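Local coordinates for lovastatin nonaketide synthase, polyketide synthase component (Aspergillus terreus, PDB 7CPX), which builds the dihydromonacolin L skeleton of lovastatin on its acyl carrier protein from nine malonyl-CoA units, using NADPH and S-adenosylmethionine, at residues G572-L577 with C632-V637; K1015-L1020 with L1084-V1089; V1520-P1525 with I1546-H1551. The protein carries 2 engineered substitutions. All coordinates share one frame; numbering follows the deposited sequence.

Interaction 1 of 3, residues G572-L577 with C632-V637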
ATOM      1  N   GLY A 572     -34.040 -46.246  64.514  1.00195.49           N
ATOM      2  CA  GLY A 572     -34.763 -46.190  63.252  1.00195.49           C
ATOM      3  C   GLY A 572     -33.895 -46.343  62.022  1.00195.49           C
ATOM      4  O   GLY A 572     -34.080 -45.611  61.041  1.00195.49           O
ATOM      5  N   MET A 573     -32.948 -47.276  62.047  1.00193.03           N
ATOM      6  CA  MET A 573     -32.133 -47.538  60.871  1.00193.03           C
ATOM      7  C   MET A 573     -32.916 -48.361  59.855  1.00193.03           C
ATOM      8  O   MET A 573     -33.728 -49.220  60.209  1.00193.03           O
ATOM      9  CB  MET A 573     -30.848 -48.268  61.260  1.00193.03           C
ATOM     10  CG  MET A 573     -29.938 -47.482  62.193  1.00193.03           C
ATOM     11  SD  MET A 573     -28.683 -46.499  61.346  1.00193.03           S
ATOM     12  CE  MET A 573     -29.667 -45.154  60.690  1.00193.03           C
ATOM     13  N   LEU A 574     -32.667 -48.085  58.574  1.00190.03           N
ATOM     14  CA  LEU A 574     -33.321 -48.715  57.432  1.00190.03           C
ATOM     15  C   LEU A 574     -34.808 -48.398  57.351  1.00190.03           C
ATOM     16  O   LEU A 574     -35.501 -48.975  56.504  1.00190.03           O
ATOM     17  CB  LEU A 574     -33.165 -50.242  57.427  1.00190.03           C
ATOM     18  CG  LEU A 574     -31.760 -50.835  57.315  1.00190.03           C
ATOM     19  CD1 LEU A 574     -31.856 -52.341  57.107  1.00190.03           C
ATOM     20  CD2 LEU A 574     -30.965 -50.186  56.194  1.00190.03           C
ATOM     21  N   LYS A 575     -35.328 -47.504  58.193  1.00189.30           N
ATOM     22  CA  LYS A 575     -36.757 -47.214  58.163  1.00189.30           C
ATOM     23  C   LYS A 575     -37.167 -46.650  56.808  1.00189.30           C
ATOM     24  O   LYS A 575     -38.203 -47.030  56.251  1.00189.30           O
ATOM     25  CB  LYS A 575     -37.120 -46.244  59.287  1.00189.30           C
ATOM     26  CG  LYS A 575     -36.461 -44.878  59.177  1.00189.30           C
ATOM     27  CD  LYS A 575     -36.788 -44.006  60.376  1.00189.30           C
ATOM     28  CE  LYS A 575     -36.229 -42.602  60.213  1.00189.30           C
ATOM     29  NZ  LYS A 575     -34.744 -42.597  60.113  1.00189.30           N
ATOM     30  N   ASN A 576     -36.361 -45.740  56.260  1.00183.00           N
ATOM     31  CA  ASN A 576     -36.679 -45.166  54.958  1.00183.00           C
ATOM     32  C   ASN A 576     -36.364 -46.144  53.832  1.00183.00           C
ATOM     33  O   ASN A 576     -37.126 -46.248  52.863  1.00183.00           O
ATOM     34  CB  ASN A 576     -35.915 -43.858  54.766  1.00183.00           C
ATOM     35  CG  ASN A 576     -36.058 -42.922  55.948  1.00183.00           C
ATOM     36  OD1 ASN A 576     -35.072 -42.549  56.583  1.00183.00           O
ATOM     37  ND2 ASN A 576     -37.293 -42.536  56.250  1.00183.00           N
ATOM     38  N   LEU A 577     -35.251 -46.874  53.942  1.00181.15           N
ATOM     39  CA  LEU A 577     -34.909 -47.856  52.917  1.00181.15           C
ATOM     40  C   LEU A 577     -35.972 -48.940  52.818  1.00181.15           C
ATOM     41  O   LEU A 577     -36.383 -49.321  51.716  1.00181.15           O
ATOM     42  CB  LEU A 577     -33.544 -48.476  53.218  1.00181.15           C
ATOM     43  CG  LEU A 577     -32.318 -47.736  52.680  1.00181.15           C
ATOM     44  CD1 LEU A 577     -31.054 -48.237  53.361  1.00181.15           C
ATOM     45  CD2 LEU A 577     -32.205 -47.909  51.176  1.00181.15           C
ATOM     46  N   CYS A 632     -27.110 -56.157  62.500  1.00204.71           N
ATOM     47  CA  CYS A 632     -26.778 -57.208  61.544  1.00204.71           C
ATOM     48  C   CYS A 632     -27.608 -57.075  60.274  1.00204.71           C
ATOM     49  O   CYS A 632     -27.078 -57.183  59.164  1.00204.71           O
ATOM     50  CB  CYS A 632     -26.987 -58.583  62.177  1.00204.71           C
ATOM     51  SG  CYS A 632     -26.502 -59.957  61.109  1.00204.71           S
ATOM     52  N   ALA A 633     -28.914 -56.837  60.418  1.00199.54           N
ATOM     53  CA  ALA A 633     -29.776 -56.659  59.257  1.00199.54           C
ATOM     54  C   ALA A 633     -29.405 -55.402  58.484  1.00199.54           C
ATOM     55  O   ALA A 633     -29.425 -55.399  57.249  1.00199.54           O
ATOM     56  CB  ALA A 633     -31.239 -56.603  59.694  1.00199.54           C
ATOM     57  N   VAL A 634     -29.072 -54.322  59.194  1.00194.45           N
ATOM     58  CA  VAL A 634     -28.643 -53.098  58.524  1.00194.45           C
ATOM     59  C   VAL A 634     -27.442 -53.382  57.635  1.00194.45           C
ATOM     60  O   VAL A 634     -27.421 -53.032  56.448  1.00194.45           O
ATOM     61  CB  VAL A 634     -28.327 -52.007  59.563  1.00194.45           C
ATOM     62  CG1 VAL A 634     -27.506 -50.894  58.936  1.00194.45           C
ATOM     63  CG2 VAL A 634     -29.609 -51.456  60.163  1.00194.45           C
ATOM     64  N   GLN A 635     -26.429 -54.040  58.198  1.00198.00           N
ATOM     65  CA  GLN A 635     -25.208 -54.293  57.443  1.00198.00           C
ATOM     66  C   GLN A 635     -25.449 -55.292  56.317  1.00198.00           C
ATOM     67  O   GLN A 635     -24.872 -55.159  55.234  1.00198.00           O
ATOM     68  CB  GLN A 635     -24.111 -54.778  58.389  1.00198.00           C
ATOM     69  CG  GLN A 635     -23.716 -53.726  59.415  1.00198.00           C
ATOM     70  CD  GLN A 635     -22.733 -54.240  60.446  1.00198.00           C
ATOM     71  OE1 GLN A 635     -21.522 -54.095  60.289  1.00198.00           O
ATOM     72  NE2 GLN A 635     -23.251 -54.834  61.515  1.00198.00           N
ATOM     73  N   ILE A 636     -26.309 -56.287  56.544  1.00197.38           N
ATOM     74  CA  ILE A 636     -26.621 -57.254  55.496  1.00197.38           C
ATOM     75  C   ILE A 636     -27.305 -56.562  54.324  1.00197.38           C
ATOM     76  O   ILE A 636     -26.955 -56.778  53.158  1.00197.38           O
ATOM     77  CB  ILE A 636     -27.487 -58.395  56.059  1.00197.38           C
ATOM     78  CG1 ILE A 636     -26.650 -59.285  56.982  1.00197.38           C
ATOM     79  CG2 ILE A 636     -28.090 -59.213  54.924  1.00197.38           C
ATOM     80  CD1 ILE A 636     -27.471 -60.216  57.848  1.00197.38           C
ATOM     81  N   VAL A 637     -28.294 -55.716  54.617  1.00189.92           N
ATOM     82  CA  VAL A 637     -28.994 -55.003  53.554  1.00189.92           C
ATOM     83  C   VAL A 637     -28.033 -54.090  52.808  1.00189.92           C
ATOM     84  O   VAL A 637     -28.044 -54.025  51.573  1.00189.92           O
ATOM     85  CB  VAL A 637     -30.186 -54.220  54.133  1.00189.92           C
ATOM     86  CG1 VAL A 637     -30.755 -53.266  53.093  1.00189.92           C
ATOM     87  CG2 VAL A 637     -31.260 -55.176  54.624  1.00189.92           C
TER

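Interaction 2 of 3, residues K1015-L1020 with L1084-V1089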
ATOM      1  N   LYS A1015     -11.976  14.632  10.319  1.00 90.38           N
ATOM      2  CA  LYS A1015     -11.881  15.985   9.799  1.00 90.38           C
ATOM      3  C   LYS A1015     -12.883  16.177   8.670  1.00 90.38           C
ATOM      4  O   LYS A1015     -13.120  15.263   7.875  1.00 90.38           O
ATOM      5  CB  LYS A1015     -10.470  16.276   9.285  1.00 90.38           C
ATOM      6  CG  LYS A1015      -9.372  16.080  10.314  1.00 90.38           C
ATOM      7  CD  LYS A1015      -9.524  17.034  11.483  1.00 90.38           C
ATOM      8  CE  LYS A1015      -8.313  16.988  12.396  1.00 90.38           C
ATOM      9  NZ  LYS A1015      -8.472  17.883  13.573  1.00 90.38           N
ATOM     10  N   GLN A1016     -13.474  17.368   8.609  1.00 92.67           N
ATOM     11  CA  GLN A1016     -14.322  17.765   7.494  1.00 92.67           C
ATOM     12  C   GLN A1016     -13.527  18.714   6.610  1.00 92.67           C
ATOM     13  O   GLN A1016     -13.023  19.737   7.085  1.00 92.67           O
ATOM     14  CB  GLN A1016     -15.608  18.431   7.980  1.00 92.67           C
ATOM     15  CG  GLN A1016     -16.514  18.894   6.848  1.00 92.67           C
ATOM     16  CD  GLN A1016     -17.850  19.417   7.336  1.00 92.67           C
ATOM     17  OE1 GLN A1016     -18.075  19.550   8.538  1.00 92.67           O
ATOM     18  NE2 GLN A1016     -18.743  19.716   6.402  1.00 92.67           N
ATOM     19  N   VAL A1017     -13.419  18.377   5.328  1.00 87.92           N
ATOM     20  CA  VAL A1017     -12.619  19.160   4.392  1.00 87.92           C
ATOM     21  C   VAL A1017     -13.417  20.393   3.987  1.00 87.92           C
ATOM     22  O   VAL A1017     -14.423  20.293   3.282  1.00 87.92           O
ATOM     23  CB  VAL A1017     -12.213  18.332   3.166  1.00 87.92           C
ATOM     24  CG1 VAL A1017     -11.097  17.380   3.522  1.00 87.92           C
ATOM     25  CG2 VAL A1017     -13.395  17.557   2.622  1.00 87.92           C
ATOM     26  N   LYS A1018     -12.972  21.563   4.444  1.00 91.00           N
ATOM     27  CA  LYS A1018     -13.572  22.807   3.977  1.00 91.00           C
ATOM     28  C   LYS A1018     -13.217  23.070   2.522  1.00 91.00           C
ATOM     29  O   LYS A1018     -14.029  23.625   1.774  1.00 91.00           O
ATOM     30  CB  LYS A1018     -13.109  23.974   4.850  1.00 91.00           C
ATOM     31  CG  LYS A1018     -13.301  23.773   6.349  1.00 91.00           C
ATOM     32  CD  LYS A1018     -14.521  24.515   6.871  1.00 91.00           C
ATOM     33  CE  LYS A1018     -15.810  23.952   6.302  1.00 91.00           C
ATOM     34  NZ  LYS A1018     -17.005  24.627   6.876  1.00 91.00           N
ATOM     35  N   LEU A1019     -12.015  22.677   2.110  1.00 88.84           N
ATOM     36  CA  LEU A1019     -11.535  22.906   0.756  1.00 88.84           C
ATOM     37  C   LEU A1019     -10.627  21.752   0.361  1.00 88.84           C
ATOM     38  O   LEU A1019      -9.953  21.166   1.210  1.00 88.84           O
ATOM     39  CB  LEU A1019     -10.783  24.236   0.657  1.00 88.84           C
ATOM     40  CG  LEU A1019     -11.310  25.245  -0.359  1.00 88.84           C
ATOM     41  CD1 LEU A1019     -10.566  26.558  -0.225  1.00 88.84           C
ATOM     42  CD2 LEU A1019     -11.168  24.693  -1.756  1.00 88.84           C
ATOM     43  N   LEU A1020     -10.585  21.447  -0.940  1.00 84.32           N
ATOM     44  CA  LEU A1020      -9.856  20.276  -1.433  1.00 84.32           C
ATOM     45  C   LEU A1020      -9.155  20.651  -2.738  1.00 84.32           C
ATOM     46  O   LEU A1020      -9.759  20.605  -3.810  1.00 84.32           O
ATOM     47  CB  LEU A1020     -10.816  19.108  -1.622  1.00 84.32           C
ATOM     48  CG  LEU A1020     -10.245  17.695  -1.721  1.00 84.32           C
ATOM     49  CD1 LEU A1020     -11.384  16.699  -1.818  1.00 84.32           C
ATOM     50  CD2 LEU A1020      -9.318  17.556  -2.910  1.00 84.32           C
ATOM     51  N   LEU A1084      -5.819  19.709   1.647  1.00 84.83           N
ATOM     52  CA  LEU A1084      -7.127  19.764   2.276  1.00 84.83           C
ATOM     53  C   LEU A1084      -7.106  20.835   3.355  1.00 84.83           C
ATOM     54  O   LEU A1084      -6.295  20.768   4.284  1.00 84.83           O
ATOM     55  CB  LEU A1084      -7.499  18.412   2.884  1.00 84.83           C
ATOM     56  CG  LEU A1084      -7.812  17.229   1.969  1.00 84.83           C
ATOM     57  CD1 LEU A1084      -6.751  17.042   0.905  1.00 84.83           C
ATOM     58  CD2 LEU A1084      -7.933  15.972   2.812  1.00 84.83           C
ATOM     59  N   THR A1085      -7.981  21.826   3.215  1.00 89.24           N
ATOM     60  CA  THR A1085      -8.293  22.750   4.295  1.00 89.24           C
ATOM     61  C   THR A1085      -9.446  22.144   5.081  1.00 89.24           C
ATOM     62  O   THR A1085     -10.541  21.964   4.537  1.00 89.24           O
ATOM     63  CB  THR A1085      -8.663  24.128   3.751  1.00 89.24           C
ATOM     64  OG1 THR A1085      -7.583  24.639   2.961  1.00 89.24           O
ATOM     65  CG2 THR A1085      -8.959  25.098   4.888  1.00 89.24           C
ATOM     66  N   ILE A1086      -9.198  21.834   6.355  1.00 90.05           N
ATOM     67  CA  ILE A1086     -10.043  20.935   7.126  1.00 90.05           C
ATOM     68  C   ILE A1086     -10.478  21.600   8.423  1.00 90.05           C
ATOM     69  O   ILE A1086      -9.913  22.604   8.863  1.00 90.05           O
ATOM     70  CB  ILE A1086      -9.318  19.610   7.438  1.00 90.05           C
ATOM     71  CG1 ILE A1086      -7.891  19.893   7.916  1.00 90.05           C
ATOM     72  CG2 ILE A1086      -9.304  18.722   6.217  1.00 90.05           C
ATOM     73  CD1 ILE A1086      -7.152  18.673   8.410  1.00 90.05           C
ATOM     74  N   GLU A1087     -11.504  21.013   9.032  1.00 94.77           N
ATOM     75  CA  GLU A1087     -11.976  21.389  10.354  1.00 94.77           C
ATOM     76  C   GLU A1087     -12.298  20.122  11.134  1.00 94.77           C
ATOM     77  O   GLU A1087     -12.430  19.033  10.569  1.00 94.77           O
ATOM     78  CB  GLU A1087     -13.205  22.306  10.275  1.00 94.77           C
ATOM     79  CG  GLU A1087     -14.422  21.667   9.628  1.00 94.77           C
ATOM     80  CD  GLU A1087     -15.617  22.598   9.601  1.00 94.77           C
ATOM     81  OE1 GLU A1087     -15.488  23.745  10.080  1.00 94.77           O
ATOM     82  OE2 GLU A1087     -16.684  22.187   9.102  1.00 94.77           O
ATOM     83  N   ASP A1088     -12.427  20.272  12.453  1.00 99.73           N
ATOM     84  CA  ASP A1088     -12.606  19.113  13.320  1.00 99.73           C
ATOM     85  C   ASP A1088     -13.908  18.371  13.051  1.00 99.73           C
ATOM     86  O   ASP A1088     -14.044  17.216  13.470  1.00 99.73           O
ATOM     87  CB  ASP A1088     -12.554  19.542  14.787  1.00 99.73           C
ATOM     88  CG  ASP A1088     -13.620  20.561  15.136  1.00 99.73           C
ATOM     89  OD1 ASP A1088     -14.358  20.992  14.224  1.00 99.73           O
ATOM     90  OD2 ASP A1088     -13.724  20.932  16.325  1.00 99.73           O
ATOM     91  N   VAL A1089     -14.865  18.996  12.374  1.00 96.37           N
ATOM     92  CA  VAL A1089     -16.147  18.355  12.112  1.00 96.37           C
ATOM     93  C   VAL A1089     -15.932  17.155  11.198  1.00 96.37           C
ATOM     94  O   VAL A1089     -16.405  16.055  11.481  1.00 96.37           O
ATOM     95  CB  VAL A1089     -17.161  19.341  11.495  1.00 96.37           C
ATOM     96  CG1 VAL A1089     -18.503  18.656  11.266  1.00 96.37           C
ATOM     97  CG2 VAL A1089     -17.337  20.568  12.384  1.00 96.37           C
TER

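Interaction 3 of 3, residues V1520-P1525 with I1546-H1551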
ATOM      1  N   VAL A1520      18.101   7.276 -71.428  1.00162.49           N
ATOM      2  CA  VAL A1520      17.904   5.844 -71.629  1.00162.49           C
ATOM      3  C   VAL A1520      17.462   5.495 -73.040  1.00162.49           C
ATOM      4  O   VAL A1520      17.577   4.323 -73.444  1.00162.49           O
ATOM      5  CB  VAL A1520      16.890   5.297 -70.599  1.00162.49           C
ATOM      6  CG1 VAL A1520      15.501   5.859 -70.865  1.00162.49           C
ATOM      7  CG2 VAL A1520      16.883   3.776 -70.601  1.00162.49           C
ATOM      8  N   LEU A1521      16.964   6.445 -73.832  1.00165.14           N
ATOM      9  CA  LEU A1521      16.596   6.144 -75.209  1.00165.14           C
ATOM     10  C   LEU A1521      17.799   5.741 -76.049  1.00165.14           C
ATOM     11  O   LEU A1521      17.627   5.083 -77.080  1.00165.14           O
ATOM     12  CB  LEU A1521      15.899   7.350 -75.844  1.00165.14           C
ATOM     13  CG  LEU A1521      14.637   7.846 -75.132  1.00165.14           C
ATOM     14  CD1 LEU A1521      13.996   8.981 -75.914  1.00165.14           C
ATOM     15  CD2 LEU A1521      13.644   6.712 -74.919  1.00165.14           C
ATOM     16  N   HIS A1522      19.009   6.122 -75.637  1.00173.24           N
ATOM     17  CA  HIS A1522      20.215   5.687 -76.329  1.00173.24           C
ATOM     18  C   HIS A1522      20.609   4.263 -75.970  1.00173.24           C
ATOM     19  O   HIS A1522      21.482   3.692 -76.634  1.00173.24           O
ATOM     20  CB  HIS A1522      21.381   6.628 -76.014  1.00173.24           C
ATOM     21  CG  HIS A1522      21.899   6.499 -74.616  1.00173.24           C
ATOM     22  ND1 HIS A1522      23.246   6.485 -74.320  1.00173.24           N
ATOM     23  CD2 HIS A1522      21.253   6.377 -73.432  1.00173.24           C
ATOM     24  CE1 HIS A1522      23.406   6.359 -73.015  1.00173.24           C
ATOM     25  NE2 HIS A1522      22.212   6.293 -72.453  1.00173.24           N
ATOM     26  N   ALA A1523      19.994   3.681 -74.941  1.00173.37           N
ATOM     27  CA  ALA A1523      20.268   2.315 -74.525  1.00173.37           C
ATOM     28  C   ALA A1523      19.381   1.299 -75.236  1.00173.37           C
ATOM     29  O   ALA A1523      19.393   0.117 -74.873  1.00173.37           O
ATOM     30  CB  ALA A1523      20.096   2.185 -73.009  1.00173.37           C
ATOM     31  N   THR A1524      18.612   1.736 -76.236  1.00169.12           N
ATOM     32  CA  THR A1524      17.714   0.862 -76.973  1.00169.12           C
ATOM     33  C   THR A1524      17.937   1.083 -78.466  1.00169.12           C
ATOM     34  O   THR A1524      17.893   2.237 -78.931  1.00169.12           O
ATOM     35  CB  THR A1524      16.249   1.129 -76.612  1.00169.12           C
ATOM     36  OG1 THR A1524      15.398   0.576 -77.623  1.00169.12           O
ATOM     37  CG2 THR A1524      15.987   2.624 -76.495  1.00169.12           C
ATOM     38  N   PRO A1525      18.181   0.023 -79.244  1.00172.90           N
ATOM     39  CA  PRO A1525      18.284   0.190 -80.700  1.00172.90           C
ATOM     40  C   PRO A1525      16.944   0.383 -81.390  1.00172.90           C
ATOM     41  O   PRO A1525      16.917   0.557 -82.613  1.00172.90           O
ATOM     42  CB  PRO A1525      18.953  -1.116 -81.151  1.00172.90           C
ATOM     43  CG  PRO A1525      18.522  -2.114 -80.141  1.00172.90           C
ATOM     44  CD  PRO A1525      18.424  -1.374 -78.835  1.00172.90           C
ATOM     45  N   ILE A1546      12.759  14.425 -72.641  1.00157.94           N
ATOM     46  CA  ILE A1546      13.841  13.515 -72.996  1.00157.94           C
ATOM     47  C   ILE A1546      15.164  14.174 -72.644  1.00157.94           C
ATOM     48  O   ILE A1546      15.482  15.253 -73.159  1.00157.94           O
ATOM     49  CB  ILE A1546      13.800  13.145 -74.487  1.00157.94           C
ATOM     50  CG1 ILE A1546      12.474  12.467 -74.838  1.00157.94           C
ATOM     51  CG2 ILE A1546      14.971  12.243 -74.845  1.00157.94           C
ATOM     52  CD1 ILE A1546      11.368  13.434 -75.203  1.00157.94           C
ATOM     53  N   LEU A1547      15.932  13.529 -71.767  1.00160.84           N
ATOM     54  CA  LEU A1547      17.354  13.802 -71.615  1.00160.84           C
ATOM     55  C   LEU A1547      18.103  12.717 -72.370  1.00160.84           C
ATOM     56  O   LEU A1547      17.974  11.532 -72.043  1.00160.84           O
ATOM     57  CB  LEU A1547      17.779  13.808 -70.146  1.00160.84           C
ATOM     58  CG  LEU A1547      17.163  14.843 -69.208  1.00160.84           C
ATOM     59  CD1 LEU A1547      16.017  14.235 -68.419  1.00160.84           C
ATOM     60  CD2 LEU A1547      18.234  15.395 -68.279  1.00160.84           C
ATOM     61  N   GLU A1548      18.874  13.107 -73.381  1.00168.79           N
ATOM     62  CA  GLU A1548      19.550  12.108 -74.195  1.00168.79           C
ATOM     63  C   GLU A1548      20.715  12.750 -74.928  1.00168.79           C
ATOM     64  O   GLU A1548      20.801  13.975 -75.056  1.00168.79           O
ATOM     65  CB  GLU A1548      18.578  11.455 -75.187  1.00168.79           C
ATOM     66  CG  GLU A1548      19.064  10.142 -75.789  1.00168.79           C
ATOM     67  CD  GLU A1548      19.409   9.104 -74.738  1.00168.79           C
ATOM     68  OE1 GLU A1548      20.482   9.221 -74.109  1.00168.79           O
ATOM     69  OE2 GLU A1548      18.604   8.171 -74.538  1.00168.79           O
ATOM     70  N   ILE A1549      21.615  11.892 -75.409  1.00176.76           N
ATOM     71  CA  ILE A1549      22.791  12.351 -76.133  1.00176.76           C
ATOM     72  C   ILE A1549      22.372  12.997 -77.446  1.00176.76           C
ATOM     73  O   ILE A1549      21.450  12.532 -78.128  1.00176.76           O
ATOM     74  CB  ILE A1549      23.757  11.178 -76.375  1.00176.76           C
ATOM     75  CG1 ILE A1549      23.045  10.031 -77.102  1.00176.76           C
ATOM     76  CG2 ILE A1549      24.337  10.696 -75.056  1.00176.76           C
ATOM     77  CD1 ILE A1549      23.980   8.958 -77.624  1.00176.76           C
ATOM     78  N   THR A1550      23.050  14.086 -77.801  1.00174.65           N
ATOM     79  CA  THR A1550      22.805  14.772 -79.059  1.00174.65           C
ATOM     80  C   THR A1550      24.060  15.540 -79.444  1.00174.65           C
ATOM     81  O   THR A1550      24.919  15.816 -78.604  1.00174.65           O
ATOM     82  CB  THR A1550      21.599  15.718 -78.959  1.00174.65           C
ATOM     83  OG1 THR A1550      21.398  16.381 -80.211  1.00174.65           O
ATOM     84  CG2 THR A1550      21.811  16.756 -77.867  1.00174.65           C
ATOM     85  N   HIS A1551      24.163  15.871 -80.730  1.00177.62           N
ATOM     86  CA  HIS A1551      25.233  16.723 -81.251  1.00177.62           C
ATOM     87  C   HIS A1551      26.598  16.286 -80.712  1.00177.62           C
ATOM     88  O   HIS A1551      27.261  16.988 -79.948  1.00177.62           O
ATOM     89  CB  HIS A1551      24.953  18.192 -80.920  1.00177.62           C
ATOM     90  CG  HIS A1551      23.749  18.743 -81.615  1.00177.62           C
ATOM     91  ND1 HIS A1551      23.768  19.137 -82.936  1.00177.62           N
ATOM     92  CD2 HIS A1551      22.488  18.962 -81.175  1.00177.62           C
ATOM     93  CE1 HIS A1551      22.570  19.576 -83.279  1.00177.62           C
ATOM     94  NE2 HIS A1551      21.775  19.479 -82.229  1.00177.62           N
TER

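Interaction 1 of 3, residues G572-L577 with C632-V637
Leu574 lays its isobutyl group obliquely across Val634, its CG 3.6 Å from Val634 CG2. The branch end goes further: Leu574 CD1 lies 3.6 Å from Val634 CA, against the helix backbone. The same methyl meets Val637 tip to tip, CD1 to CG2 at 3.8 Å. Val634 and Val637 are three residues apart and present their methyls on one side of their helix, where a branched leucine can touch both. In Val634 the CG2 methyl stands anti to the carbonyl carbon (chi1 of 163°, measured to CG1), and it is this methyl that faces the turn. It serves two neighbours there, because Met573 CB also approaches it, at 3.6 Å; the rest of the methionine chain bends away. Beta-branched valines suit the helix side: short, apolar and buried, they offer methyls to the leucine.

The leucine owes its position to a type II beta turn from Gly572 to Lys575. Leu574 takes the third place, with a positive phi of 65°, and is also the N-cap residue of helix 575-578. Lys575 returns to the start of the turn, its NZ donating to Gly572 O at 3.2 Å.

The contact belongs to the malonyl-CoA:ACP transacylase domain, in which the turn comes shortly after the GQG sequence found in acyltransferases. Leu877, in a loop, touches both Met573 and Val634, and helix 883-898 flanks Leu577. Helix 624-644 packs through Cys632, Ala633, Gln635 and Ile636 on helices 657-665 and 671-682, and leads into strand 648-652 of the parallel sheet.

Interaction 2 of 3, residues K1015-L1020 with L1084-V1089
Gln1016 and Glu1087 exchange two backbone hydrogen bonds: Gln1016 N gives to Glu1087 O at 2.8 Å, and Glu1087 N returns one to Gln1016 O at 2.8 Å. They form a hydrogen-bonded antiparallel pair, as do Leu1019 and Thr1085. In the second pair Leu1019 N bonds Thr1085 O at 2.9 Å, and Thr1085 N bonds Leu1019 O at 2.9 Å. A salt bridge joins the strands above the backbone, Lys1018 NZ to Glu1087 OE2 at 3.3 Å, a weak hydrogen bond. Glu1087 CG stands between its backbone N and carbonyl carbon (chi1 63°), and the chain then runs out straight; the flexible lysine, bent at chi2 and chi3, crosses it obliquely to bring its amine to the carboxylate.

Lys1018 and Leu1019 both face Thr1085, which makes a classic beta bulge. The extra residue shifts the register by one at the corner where the strand changes direction. This is the N-terminal hotdog fold of the dehydratase domain: its strands wrap helix 995-1012, and Leu1020 continues the backbone bonding to Leu1206 in the C-terminal hotdog.

Val1017, Ile1086, Leu1084 and Leu1020 share the apolar face, the first, third and fourth against that helix and Ile1086 beside Met1058 of strand 1057-1067. Val1017 CG1 touches two side chains of the partner strand, 3.5 Å from Ile1086 CG2 and 3.5 Å from Leu1084 CD2. Leu1007 and Ala1010 of the helix pack on Val1017, and Ala1006 on Leu1084. Nearer the strand end Lys1015 lends its aliphatic part, CG lying 3.9 Å from Ile1086 CD1. On the other face, Arg2015 of the second subunit packs against Leu1019 and Thr1085.

Interaction 3 of 3, residues V1520-P1525 with I1546-H1551
His1522 and Glu1548 lie against each other, the carboxylate oblique to the imidazole with the two planes 52° apart. Glu1548 OE1 comes nearest the carbon side of the ring, 3.0 Å from His1522 CD2 and 3.1 Å from His1522 CG. The other oxygen, OE2, faces the backbone of the loop; the model has it accept a hydrogen bond from His1522 N, but the spacing is so short that its details are doubtful. An acidic side chain suits this place, since its carboxylate can accept a backbone N-H of the turning loop. The glutamate gets there with CG anti to its own backbone N (chi1 -163°) and a bend at chi2. Its OE1 is also bonded by Ile1549 N, on its anti lone pair, at 3.2 Å.

These residues follow two neighbouring parallel strands, 1512-1518 and 1542-1547, joined through helix 1527-1537 in a beta-alpha-beta crossover. They are the fourth and fifth strands of the Rossmann-like sheet of the C-methyltransferase domain, and the pairing is consistent with the histidine-glutamate pair of related fungal C-methyltransferase domains.

Beyond the polar pair, Ile1549 CD1 packs at 3.8 Å on His1522 CB, the two side chains crossing at about a right angle. On the strand side Leu1521 CD1 meets Ile1546 CG2 at 3.6 Å; these branched chains fill the interior that Trp1586 of helix 1583-1592 also borders. His1522 NE2 makes a weak hydrogen bond to Asn1519 O, which may help to orient the ring. Ala1523 N bonds Val1520 O at 2.9 Å within the loop, and Arg1499 holds Ala1523 O.

Overall arrangement
The three contacts belong to three catalytic domains of one chain and follow each other in series: transacylase, dehydratase, methyltransferase. Interaction 2 is about 90 Å between centres from interaction 1 and about 89 Å from interaction 3, while interactions 1 and 3 are about 155 Å apart, on opposite sides of the chain's centre. Even the nearest atoms of interactions 2 and 3 are about 70 Å apart, so each contact serves its own fold. Interaction 2 alone has a neighbour from the second subunit of the homodimer. None lies at the probable ketosynthase or dehydratase active-site residues or at the NADP pocket, which is in the ketoreductase domain further along the chain.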